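Local coordinates for putative peptidoglycan-binding/hydrolysing protein (Peptoclostridium difficile, PDB 5TV7) that probably binds peptidoglycan of the bacterial cell wall, and holds a glutamine hydroxamate molecule in a pocket of one of its peptidoglycan-binding domains, at residues Y143-L155 and D158-L172. Numbering follows the deposited sequence.
With HGA (glutamine hydroxamate), chain C.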
loop_
_atom_site.group_PDB
_atom_site.type_symbol
_atom_site.label_atom_id
_atom_site.label_comp_id
_atom_site.label_asym_id
_atom_site.label_seq_id
_atom_site.Cartn_x
_atom_site.Cartn_y
_atom_site.Cartn_z
ATOM N N TYR A 143 8.056 6.392 1.955
ATOM C CA TYR A 143 8.375 7.811 2.022
ATOM C C TYR A 143 8.751 8.336 0.644
ATOM O O TYR A 143 8.187 9.326 0.199
ATOM C CB TYR A 143 9.498 8.088 3.032
ATOM C CG TYR A 143 9.989 9.526 3.025
ATOM C CD1 TYR A 143 9.341 10.509 3.779
ATOM C CD2 TYR A 143 11.079 9.911 2.247
ATOM C CE1 TYR A 143 9.774 11.826 3.771
ATOM C CE2 TYR A 143 11.515 11.233 2.222
ATOM C CZ TYR A 143 10.859 12.188 2.992
ATOM O OH TYR A 143 11.270 13.508 2.994
ATOM N N ASN A 144 9.673 7.647 -0.040
ATOM C CA ASN A 144 10.121 8.073 -1.378
ATOM C C ASN A 144 8.973 8.121 -2.366
ATOM O O ASN A 144 8.881 9.060 -3.153
ATOM C CB ASN A 144 11.219 7.157 -1.923
ATOM C CG ASN A 144 12.479 7.170 -1.071
ATOM O OD1 ASN A 144 12.747 8.114 -0.329
ATOM N ND2 ASN A 144 13.264 6.107 -1.182
ATOM N N ALA A 145 8.082 7.131 -2.293
ATOM C CA ALA A 145 6.942 7.061 -3.181
ATOM C C ALA A 145 5.990 8.225 -2.922
ATOM O O ALA A 145 5.542 8.873 -3.867
ATOM C CB ALA A 145 6.228 5.732 -3.029
ATOM N N VAL A 146 5.724 8.515 -1.648
ATOM C CA VAL A 146 4.835 9.601 -1.281
ATOM C C VAL A 146 5.397 10.943 -1.768
ATOM O O VAL A 146 4.670 11.733 -2.363
ATOM C CB VAL A 146 4.563 9.617 0.233
ATOM C CG1 VAL A 146 3.819 10.873 0.645
ATOM C CG2 VAL A 146 3.770 8.376 0.646
ATOM N N VAL A 147 6.681 11.192 -1.536
ATOM C CA VAL A 147 7.333 12.434 -2.022
ATOM C C VAL A 147 7.214 12.530 -3.549
ATOM O O VAL A 147 6.834 13.584 -4.074
ATOM C CB VAL A 147 8.812 12.507 -1.575
ATOM C CG1 VAL A 147 9.585 13.622 -2.289
ATOM C CG2 VAL A 147 8.892 12.675 -0.059
ATOM N N SER A 148 7.503 11.428 -4.252
ATOM C CA SER A 148 7.413 11.405 -5.721
ATOM C C SER A 148 5.997 11.684 -6.209
ATOM O O SER A 148 5.790 12.438 -7.159
ATOM C CB SER A 148 7.872 10.052 -6.279
ATOM O OG SER A 148 9.247 9.854 -6.050
ATOM N N PHE A 149 5.035 11.022 -5.573
ATOM C CA PHE A 149 3.627 11.204 -5.876
ATOM C C PHE A 149 3.224 12.646 -5.668
ATOM O O PHE A 149 2.571 13.246 -6.513
ATOM C CB PHE A 149 2.767 10.269 -5.008
ATOM C CG PHE A 149 1.291 10.519 -5.123
ATOM C CD1 PHE A 149 0.568 10.002 -6.180
ATOM C CD2 PHE A 149 0.619 11.257 -4.157
ATOM C CE1 PHE A 149 -0.811 10.219 -6.283
ATOM C CE2 PHE A 149 -0.752 11.473 -4.247
ATOM C CZ PHE A 149 -1.464 10.962 -5.315
ATOM N N GLN A 150 3.617 13.204 -4.534
ATOM C CA GLN A 150 3.293 14.592 -4.231
ATOM C C GLN A 150 3.887 15.548 -5.260
ATOM O O GLN A 150 3.215 16.501 -5.695
ATOM C CB GLN A 150 3.742 14.940 -2.811
ATOM C CG GLN A 150 2.862 14.292 -1.765
ATOM C CD GLN A 150 3.449 14.311 -0.375
ATOM O OE1 GLN A 150 4.668 14.356 -0.197
ATOM N NE2 GLN A 150 2.579 14.218 0.624
ATOM N N LYS A 151 5.131 15.303 -5.666
ATOM C CA LYS A 151 5.744 16.160 -6.684
ATOM C C LYS A 151 5.015 16.019 -8.013
ATOM O O LYS A 151 4.717 17.012 -8.660
ATOM C CB LYS A 151 7.225 15.856 -6.861
ATOM C CG LYS A 151 8.084 16.348 -5.704
ATOM C CD LYS A 151 9.534 15.905 -5.869
ATOM C CE LYS A 151 10.440 16.501 -4.795
ATOM N NZ LYS A 151 11.833 15.987 -4.957
ATOM N N LYS A 152 4.686 14.794 -8.396
ATOM C CA LYS A 152 3.990 14.578 -9.648
ATOM C C LYS A 152 2.659 15.333 -9.714
ATOM O O LYS A 152 2.329 15.910 -10.754
ATOM C CB LYS A 152 3.740 13.080 -9.898
ATOM C CG LYS A 152 2.965 12.779 -11.187
ATOM C CD LYS A 152 2.945 11.289 -11.504
ATOM C CE LYS A 152 2.275 11.001 -12.842
ATOM N NZ LYS A 152 2.252 9.539 -13.156
ATOM N N TYR A 153 1.914 15.340 -8.605
ATOM C CA TYR A 153 0.598 15.973 -8.596
ATOM C C TYR A 153 0.492 17.378 -8.016
ATOM O O TYR A 153 -0.603 17.852 -7.772
ATOM C CB TYR A 153 -0.422 15.007 -7.981
ATOM C CG TYR A 153 -0.552 13.795 -8.850
ATOM C CD1 TYR A 153 -1.235 13.871 -10.059
ATOM C CD2 TYR A 153 0.054 12.588 -8.507
ATOM C CE1 TYR A 153 -1.327 12.780 -10.895
ATOM C CE2 TYR A 153 -0.042 11.480 -9.336
ATOM C CZ TYR A 153 -0.731 11.589 -10.528
ATOM O OH TYR A 153 -0.835 10.514 -11.359
ATOM N N GLY A 154 1.615 18.051 -7.826
ATOM C CA GLY A 154 1.595 19.427 -7.333
ATOM C C GLY A 154 1.217 19.634 -5.873
ATOM O O GLY A 154 0.800 20.732 -5.491
ATOM N N LEU A 155 1.359 18.584 -5.068
ATOM C CA LEU A 155 1.118 18.662 -3.637
ATOM C C LEU A 155 2.450 18.981 -2.962
ATOM O O LEU A 155 3.507 18.712 -3.525
ATOM C CB LEU A 155 0.622 17.308 -3.105
ATOM C CG LEU A 155 -0.706 16.771 -3.681
ATOM C CD1 LEU A 155 -0.950 15.342 -3.222
ATOM C CD2 LEU A 155 -1.877 17.658 -3.307
ATOM N N ASP A 158 6.091 16.756 1.398
ATOM C CA ASP A 158 6.604 16.558 2.759
ATOM C C ASP A 158 6.697 15.085 3.186
ATOM O O ASP A 158 7.133 14.800 4.300
ATOM C CB ASP A 158 5.755 17.349 3.769
ATOM C CG ASP A 158 4.274 16.969 3.734
ATOM O OD1 ASP A 158 3.912 15.995 3.033
ATOM O OD2 ASP A 158 3.469 17.648 4.415
ATOM N N GLY A 159 6.280 14.160 2.315
ATOM C CA GLY A 159 6.328 12.739 2.621
ATOM C C GLY A 159 5.294 12.285 3.635
ATOM O O GLY A 159 5.340 11.158 4.102
ATOM N N ILE A 160 4.345 13.155 3.951
ATOM C CA ILE A 160 3.309 12.864 4.921
ATOM C C ILE A 160 1.976 12.706 4.213
ATOM O O ILE A 160 1.602 13.520 3.371
ATOM C CB ILE A 160 3.236 13.988 5.965
ATOM C CG1 ILE A 160 4.572 14.053 6.719
ATOM C CG2 ILE A 160 2.079 13.758 6.934
ATOM C CD1 ILE A 160 4.610 15.082 7.809
ATOM N N ILE A 161 1.259 11.642 4.532
ATOM C CA ILE A 161 -0.035 11.454 3.908
ATOM C C ILE A 161 -1.083 12.030 4.845
ATOM O O ILE A 161 -1.381 11.469 5.889
ATOM C CB ILE A 161 -0.347 9.991 3.590
ATOM C CG1 ILE A 161 0.809 9.357 2.788
ATOM C CG2 ILE A 161 -1.671 9.921 2.824
ATOM C CD1 ILE A 161 0.635 7.873 2.516
ATOM N N GLY A 162 -1.595 13.184 4.460
ATOM C CA GLY A 162 -2.655 13.871 5.164
ATOM C C GLY A 162 -3.811 14.047 4.197
ATOM O O GLY A 162 -3.809 13.458 3.110
ATOM N N PRO A 163 -4.793 14.854 4.575
ATOM C CA PRO A 163 -6.010 15.068 3.782
ATOM C C PRO A 163 -5.831 15.303 2.285
ATOM O O PRO A 163 -6.495 14.644 1.492
ATOM C CB PRO A 163 -6.630 16.304 4.446
ATOM C CG PRO A 163 -6.256 16.152 5.883
ATOM C CD PRO A 163 -4.896 15.492 5.905
ATOM N N ALA A 164 -4.951 16.222 1.899
ATOM C CA ALA A 164 -4.759 16.525 0.476
ATOM C C ALA A 164 -4.191 15.330 -0.292
ATOM O O ALA A 164 -4.609 15.060 -1.413
ATOM C CB ALA A 164 -3.859 17.741 0.299
ATOM N N THR A 165 -3.242 14.624 0.315
ATOM C CA THR A 165 -2.622 13.482 -0.350
ATOM C C THR A 165 -3.607 12.298 -0.437
ATOM O O THR A 165 -3.650 11.613 -1.461
ATOM C CB THR A 165 -1.294 13.092 0.329
ATOM O OG1 THR A 165 -0.393 14.204 0.246
ATOM C CG2 THR A 165 -0.649 11.877 -0.358
ATOM N N TRP A 166 -4.414 12.088 0.615
ATOM C CA TRP A 166 -5.427 11.021 0.582
ATOM C C TRP A 166 -6.421 11.296 -0.511
ATOM O O TRP A 166 -6.805 10.392 -1.239
ATOM C CB TRP A 166 -6.219 10.929 1.870
ATOM C CG TRP A 166 -5.553 10.298 3.034
ATOM C CD1 TRP A 166 -5.331 10.874 4.249
ATOM C CD2 TRP A 166 -5.060 8.962 3.122
ATOM N NE1 TRP A 166 -4.746 9.967 5.096
ATOM C CE2 TRP A 166 -4.564 8.786 4.428
ATOM C CE3 TRP A 166 -4.995 7.889 2.227
ATOM C CZ2 TRP A 166 -3.989 7.587 4.860
ATOM C CZ3 TRP A 166 -4.438 6.687 2.663
ATOM C CH2 TRP A 166 -3.939 6.552 3.965
ATOM N N ASP A 167 -6.835 12.555 -0.620
ATOM C CA ASP A 167 -7.818 12.961 -1.613
ATOM C C ASP A 167 -7.334 12.672 -3.023
ATOM O O ASP A 167 -8.082 12.131 -3.852
ATOM C CB ASP A 167 -8.115 14.449 -1.458
ATOM C CG ASP A 167 -9.100 14.963 -2.488
ATOM O OD1 ASP A 167 -10.297 14.604 -2.433
ATOM O OD2 ASP A 167 -8.674 15.761 -3.349
ATOM N N LYS A 168 -6.069 12.994 -3.285
ATOM C CA LYS A 168 -5.505 12.800 -4.614
ATOM C C LYS A 168 -5.367 11.303 -4.903
ATOM O O LYS A 168 -5.718 10.844 -5.976
ATOM C CB LYS A 168 -4.164 13.543 -4.762
ATOM C CG LYS A 168 -3.703 13.710 -6.199
ATOM C CD LYS A 168 -4.595 14.692 -6.955
ATOM C CE LYS A 168 -4.315 14.650 -8.442
ATOM N NZ LYS A 168 -5.372 15.334 -9.250
ATOM N N LEU A 169 -4.882 10.538 -3.931
ATOM C CA LEU A 169 -4.771 9.090 -4.093
ATOM C C LEU A 169 -6.123 8.472 -4.394
ATOM O O LEU A 169 -6.251 7.631 -5.287
ATOM C CB LEU A 169 -4.204 8.447 -2.816
ATOM C CG LEU A 169 -2.702 8.621 -2.610
ATOM C CD1 LEU A 169 -2.314 8.198 -1.202
ATOM C CD2 LEU A 169 -1.940 7.828 -3.657
ATOM N N GLY A 170 -7.128 8.896 -3.632
ATOM C CA GLY A 170 -8.489 8.397 -3.801
ATOM C C GLY A 170 -9.088 8.694 -5.162
ATOM O O GLY A 170 -9.687 7.816 -5.778
ATOM N N ARG A 171 -8.924 9.930 -5.633
ATOM C CA ARG A 171 -9.481 10.331 -6.933
ATOM C C ARG A 171 -8.839 9.589 -8.096
ATOM O O ARG A 171 -9.510 9.274 -9.066
ATOM C CB ARG A 171 -9.355 11.840 -7.157
ATOM C CG ARG A 171 -10.279 12.640 -6.271
ATOM C CD ARG A 171 -10.040 14.128 -6.410
ATOM N NE ARG A 171 -10.831 14.864 -5.424
ATOM C CZ ARG A 171 -12.096 15.261 -5.584
ATOM N NH1 ARG A 171 -12.764 15.019 -6.707
ATOM N NH2 ARG A 171 -12.700 15.922 -4.603
ATOM N N LEU A 172 -7.548 9.298 -7.976
ATOM C CA LEU A 172 -6.813 8.602 -9.032
ATOM C C LEU A 172 -7.021 7.093 -9.048
ATOM O O LEU A 172 -6.864 6.481 -10.084
ATOM C CB LEU A 172 -5.316 8.898 -8.910
ATOM C CG LEU A 172 -4.922 10.354 -9.189
ATOM C CD1 LEU A 172 -3.481 10.592 -8.773
ATOM C CD2 LEU A 172 -5.140 10.707 -10.654
HETATM N N HGA C . 0.979 16.329 3.381
HETATM C CA HGA C . -0.214 16.620 4.159
HETATM C CB HGA C . -0.122 18.058 4.684
HETATM C CG HGA C . -0.830 18.264 6.030
HETATM C CD HGA C . -0.088 17.623 7.187
HETATM O OE1 HGA C . -0.642 16.767 7.853
HETATM N NE2 HGA C . 1.162 18.027 7.427
HETATM O OZ2 HGA C . 1.920 17.454 8.449
HETATM C C HGA C . -1.445 16.404 3.302
HETATM O O HGA C . -1.373 15.575 2.372
HETATM O OXT HGA C . -2.506 17.028 3.551
#
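The side-chain amide of Q150 reaches from helix 143-152 to T165 and to the backbone of G159. Its NE2 meets T165 OG1 at 3.0 Å, almost straight (174°) and in the amide plane. The amide's other polar atom, OE1, accepts the N-H of G159 at 3.0 Å on a lone pair. NE2 also makes weak bonds to I160 O and D158 OD1. With chi2 near 180° (165°), the side chain stretches straight out to the 158-162 loop. D158 OD1 accepts from I160 N, an Asx turn.

Glutamine hydroxamate binds against the same loop and the start of helix 163-172. Its amino N bonds D158 OD2 and I160 O. Its carboxylate O takes T165 OG1 at 2.7 Å and T165 N, and A164 N holds OXT.

V146, V147 and the Y143 ring lie against the backbone of G159. F149 is a knob among T165, K168, L169 and L172. L169 CD2 lies over one face of its ring, and L172 CD1 is at its edge. The same L172 CD1 covers a face of Y153, 3.6 Å from the ring centroid, a CH-pi contact. L125 of helix 116-127 touches both V146 and L169.

Q150 lines the pocket, but no bond from it to the ligand is found. T165 OG1 accepts from Q150 NE2 and donates to the carboxylate. Q150 thus probably positions T165 and, through G159 N, the loop; D158 and I160 are only weakly held.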